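Local coordinates for protein phenylalanine hydroxylase (Colwellia psychrerythraea, PDB 2V27) that probably hydroxylates L-phenylalanine to L-tyrosine with molecular oxygen, tetrahydrobiopterin and a non-haem iron, and is cold-active, at residues R60-D65 with H122-H127. Sequence-based numbering, arbitrary orientation.
With FE (Fe (III) ion), chain E.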
ATOM      1  N   ARG B  60     -12.608 -24.932  16.958  1.00 18.69           N
ATOM      2  CA  ARG B  60     -11.750 -25.806  16.173  1.00 18.33           C
ATOM      3  C   ARG B  60     -12.015 -25.609  14.700  1.00 15.81           C
ATOM      4  O   ARG B  60     -13.089 -25.127  14.322  1.00 15.89           O
ATOM      5  CB  ARG B  60     -11.931 -27.269  16.570  1.00 19.42           C
ATOM      6  CG  ARG B  60     -13.338 -27.805  16.417  1.00 20.55           C
ATOM      7  CD  ARG B  60     -13.377 -29.325  16.644  1.00 22.60           C
ATOM      8  CZ  ARG B  60     -15.532 -29.687  14.670  1.00 35.35           C
ATOM      9  NH1 ARG B  60     -14.691 -30.004  13.680  1.00 35.71           N
ATOM     10  NH2 ARG B  60     -16.847 -29.642  14.455  1.00 32.26           N
ATOM     11  N   ILE B  61     -11.034 -25.967  13.886  1.00 14.78           N
ATOM     12  CA  ILE B  61     -11.235 -25.905  12.427  1.00 14.84           C
ATOM     13  C   ILE B  61     -12.253 -26.981  11.946  1.00 14.46           C
ATOM     14  O   ILE B  61     -12.066 -28.180  12.229  1.00 15.77           O
ATOM     15  CB  ILE B  61      -9.903 -26.022  11.673  1.00 13.78           C
ATOM     16  CG1 ILE B  61      -8.921 -24.924  12.165  1.00 14.64           C
ATOM     17  CG2 ILE B  61     -10.125 -25.989  10.139  1.00 15.57           C
ATOM     18  CD1 ILE B  61      -7.479 -25.177  11.772  1.00 14.93           C
ATOM     19  N   PRO B  62     -13.345 -26.583  11.242  1.00 14.19           N
ATOM     20  CA  PRO B  62     -14.275 -27.621  10.800  1.00 14.12           C
ATOM     21  C   PRO B  62     -13.668 -28.491   9.714  1.00 14.45           C
ATOM     22  O   PRO B  62     -12.845 -28.017   8.920  1.00 15.62           O
ATOM     23  CB  PRO B  62     -15.483 -26.819  10.240  1.00 14.51           C
ATOM     24  CG  PRO B  62     -14.874 -25.546   9.744  1.00 13.95           C
ATOM     25  CD  PRO B  62     -13.806 -25.225  10.840  1.00 14.38           C
ATOM     26  N   GLN B  63     -14.085 -29.769   9.670  1.00 14.16           N
ATOM     27  CA  GLN B  63     -13.806 -30.587   8.500  1.00 14.46           C
ATOM     28  C   GLN B  63     -14.559 -30.037   7.300  1.00 14.25           C
ATOM     29  O   GLN B  63     -15.726 -29.569   7.458  1.00 14.62           O
ATOM     30  CB  GLN B  63     -14.220 -32.032   8.799  1.00 13.95           C
ATOM     31  CG  GLN B  63     -13.384 -32.610   9.930  1.00 13.63           C
ATOM     32  CD  GLN B  63     -11.919 -32.681   9.597  1.00 13.39           C
ATOM     33  OE1 GLN B  63     -11.530 -33.033   8.473  1.00 18.14           O
ATOM     34  NE2 GLN B  63     -11.073 -32.354  10.575  1.00 17.77           N
ATOM     35  N   LEU B  64     -13.925 -30.115   6.122  1.00 14.39           N
ATOM     36  CA  LEU B  64     -14.544 -29.578   4.885  1.00 15.61           C
ATOM     37  C   LEU B  64     -15.939 -30.208   4.698  1.00 16.52           C
ATOM     38  O   LEU B  64     -16.889 -29.528   4.343  1.00 16.09           O
ATOM     39  CB  LEU B  64     -13.660 -29.736   3.650  1.00 16.26           C
ATOM     40  CG  LEU B  64     -12.417 -28.843   3.697  1.00 16.49           C
ATOM     41  CD1 LEU B  64     -11.701 -28.817   2.314  1.00 19.08           C
ATOM     42  CD2 LEU B  64     -12.735 -27.419   4.186  1.00 16.27           C
ATOM     43  N   ASP B  65     -16.091 -31.504   4.997  1.00 17.49           N
ATOM     44  CA  ASP B  65     -17.411 -32.150   4.831  1.00 17.64           C
ATOM     45  C   ASP B  65     -18.521 -31.546   5.664  1.00 16.74           C
ATOM     46  O   ASP B  65     -19.695 -31.538   5.243  1.00 15.25           O
ATOM     47  CB  ASP B  65     -17.332 -33.650   5.156  1.00 19.58           C
ATOM     48  CG  ASP B  65     -16.687 -34.433   4.051  1.00 24.09           C
ATOM     49  OD2 ASP B  65     -16.655 -35.692   4.187  0.50 27.53           O
ATOM     50  N   HIS B 122      -9.976 -17.537   6.022  1.00 10.84           N
ATOM     51  CA  HIS B 122     -10.500 -16.627   4.987  1.00  9.21           C
ATOM     52  C   HIS B 122     -11.640 -17.280   4.179  1.00  9.36           C
ATOM     53  O   HIS B 122     -12.706 -16.712   3.997  1.00 10.37           O
ATOM     54  CB  HIS B 122      -9.398 -16.143   4.055  1.00 10.88           C
ATOM     55  CG  HIS B 122      -9.942 -15.426   2.857  1.00 10.56           C
ATOM     56  ND1 HIS B 122     -10.652 -14.243   2.981  1.00 16.85           N
ATOM     57  CD2 HIS B 122     -10.002 -15.768   1.550  1.00 14.35           C
ATOM     58  CE1 HIS B 122     -11.036 -13.843   1.775  1.00 17.79           C
ATOM     59  NE2 HIS B 122     -10.656 -14.754   0.887  1.00 14.23           N
ATOM     60  N   GLU B 123     -11.435 -18.512   3.712  1.00  9.34           N
ATOM     61  CA  GLU B 123     -12.423 -19.115   2.807  1.00  9.37           C
ATOM     62  C   GLU B 123     -13.670 -19.526   3.559  1.00 10.36           C
ATOM     63  O   GLU B 123     -14.769 -19.231   3.066  1.00 10.89           O
ATOM     64  CB  GLU B 123     -11.840 -20.362   2.074  1.00  9.83           C
ATOM     65  CG  GLU B 123     -10.486 -20.143   1.372  1.00 10.14           C
ATOM     66  CD  GLU B 123     -10.545 -19.236   0.163  1.00 13.14           C
ATOM     67  OE1 GLU B 123     -11.580 -18.536  -0.070  1.00 12.53           O
ATOM     68  OE2 GLU B 123      -9.522 -19.228  -0.582  1.00 17.18           O
ATOM     69  N   ILE B 124     -13.518 -20.222   4.702  1.00 10.13           N
ATOM     70  CA  ILE B 124     -14.707 -20.742   5.368  1.00 11.06           C
ATOM     71  C   ILE B 124     -15.472 -19.626   6.107  1.00 10.64           C
ATOM     72  O   ILE B 124     -16.693 -19.553   6.002  1.00 11.28           O
ATOM     73  CB  ILE B 124     -14.354 -21.962   6.291  1.00 10.53           C
ATOM     74  CG1 ILE B 124     -13.881 -23.140   5.419  1.00 14.07           C
ATOM     75  CG2 ILE B 124     -15.545 -22.380   7.143  1.00 11.65           C
ATOM     76  CD1 ILE B 124     -13.624 -24.421   6.215  1.00 15.22           C
ATOM     77  N   PHE B 125     -14.749 -18.767   6.837  1.00  9.81           N
ATOM     78  CA  PHE B 125     -15.417 -17.687   7.514  1.00  9.57           C
ATOM     79  C   PHE B 125     -15.819 -16.554   6.544  1.00  8.90           C
ATOM     80  O   PHE B 125     -16.954 -15.998   6.607  1.00  8.79           O
ATOM     81  CB  PHE B 125     -14.543 -17.161   8.654  1.00 10.17           C
ATOM     82  CG  PHE B 125     -15.269 -16.215   9.543  1.00  8.81           C
ATOM     83  CD1 PHE B 125     -15.831 -16.644  10.762  1.00 10.91           C
ATOM     84  CD2 PHE B 125     -15.324 -14.894   9.188  1.00 12.59           C
ATOM     85  CE1 PHE B 125     -16.531 -15.722  11.591  1.00 12.13           C
ATOM     86  CE2 PHE B 125     -15.972 -13.987   9.972  1.00 11.40           C
ATOM     87  CZ  PHE B 125     -16.574 -14.356  11.163  1.00 12.80           C
ATOM     88  N   GLY B 126     -14.908 -16.195   5.645  1.00  8.76           N
ATOM     89  CA  GLY B 126     -15.191 -15.067   4.754  1.00  9.39           C
ATOM     90  C   GLY B 126     -16.211 -15.318   3.638  1.00  8.50           C
ATOM     91  O   GLY B 126     -17.001 -14.409   3.312  1.00  9.30           O
ATOM     92  N   HIS B 127     -16.110 -16.493   2.965  1.00  8.81           N
ATOM     93  CA  HIS B 127     -16.942 -16.777   1.771  1.00  9.14           C
ATOM     94  C   HIS B 127     -18.070 -17.796   1.974  1.00 10.23           C
ATOM     95  O   HIS B 127     -19.190 -17.642   1.484  1.00 10.09           O
ATOM     96  CB  HIS B 127     -16.077 -17.218   0.584  1.00 10.46           C
ATOM     97  CG  HIS B 127     -15.145 -16.148   0.075  1.00 10.74           C
ATOM     98  ND1 HIS B 127     -15.559 -14.873  -0.289  1.00 11.41           N
ATOM     99  CD2 HIS B 127     -13.803 -16.167  -0.092  1.00  9.21           C
ATOM    100  CE1 HIS B 127     -14.506 -14.169  -0.680  1.00 12.65           C
ATOM    101  NE2 HIS B 127     -13.431 -14.919  -0.558  1.00 11.70           N
TER
HETATM  102 FE    FE E3008     -11.352 -14.590  -1.010  1.00 10.69          FE
HETATM  103  O   HOH W   1     -11.015 -16.533  -1.715  1.00 13.87           O
HETATM  104  O   HOH W   2      -9.212 -14.432  -1.704  1.00 21.08           O
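Ile124 packs against Pro62 and Leu64, and these three buried side chains make nearly all of the contact. Its CD1 methyl does most of the touching. Ile124 CD1 lies 3.7 Å from Leu64 CD2 and 3.9 Å from Pro62 CG. Ile124 CG1 stands beside the backbone N and the chain then extends (chi2 -175°), which carries CD1 out from helix 120-131. CG2 of Ile124 only grazes the proline ring, 4.2 Å from Pro62 CG. Val67 touches both Pro62 and Ile124, and Trp28 of helix 22-38 also packs on Pro62. Both ends of 60-65 are looser: Arg60 and Asp65 are exposed and do not touch 122-127.

On the metal side of the same helix, His122 NE2 binds iron at 2.0 Å. His127 NE2 is a second ligand, and Glu167 completes the protein ligands of this facial triad of two histidines and one carboxylate. Glu123 OE1 accepts a 2.7 Å hydrogen bond from an iron-bound water and lies in plane at the edge of the His127 ring. No hydrogen bond joins the two segments. The chemistry is therefore divided: apolar packing alone links the helix to 60-65, while the two histidines bind the iron and Glu123 holds one of its waters.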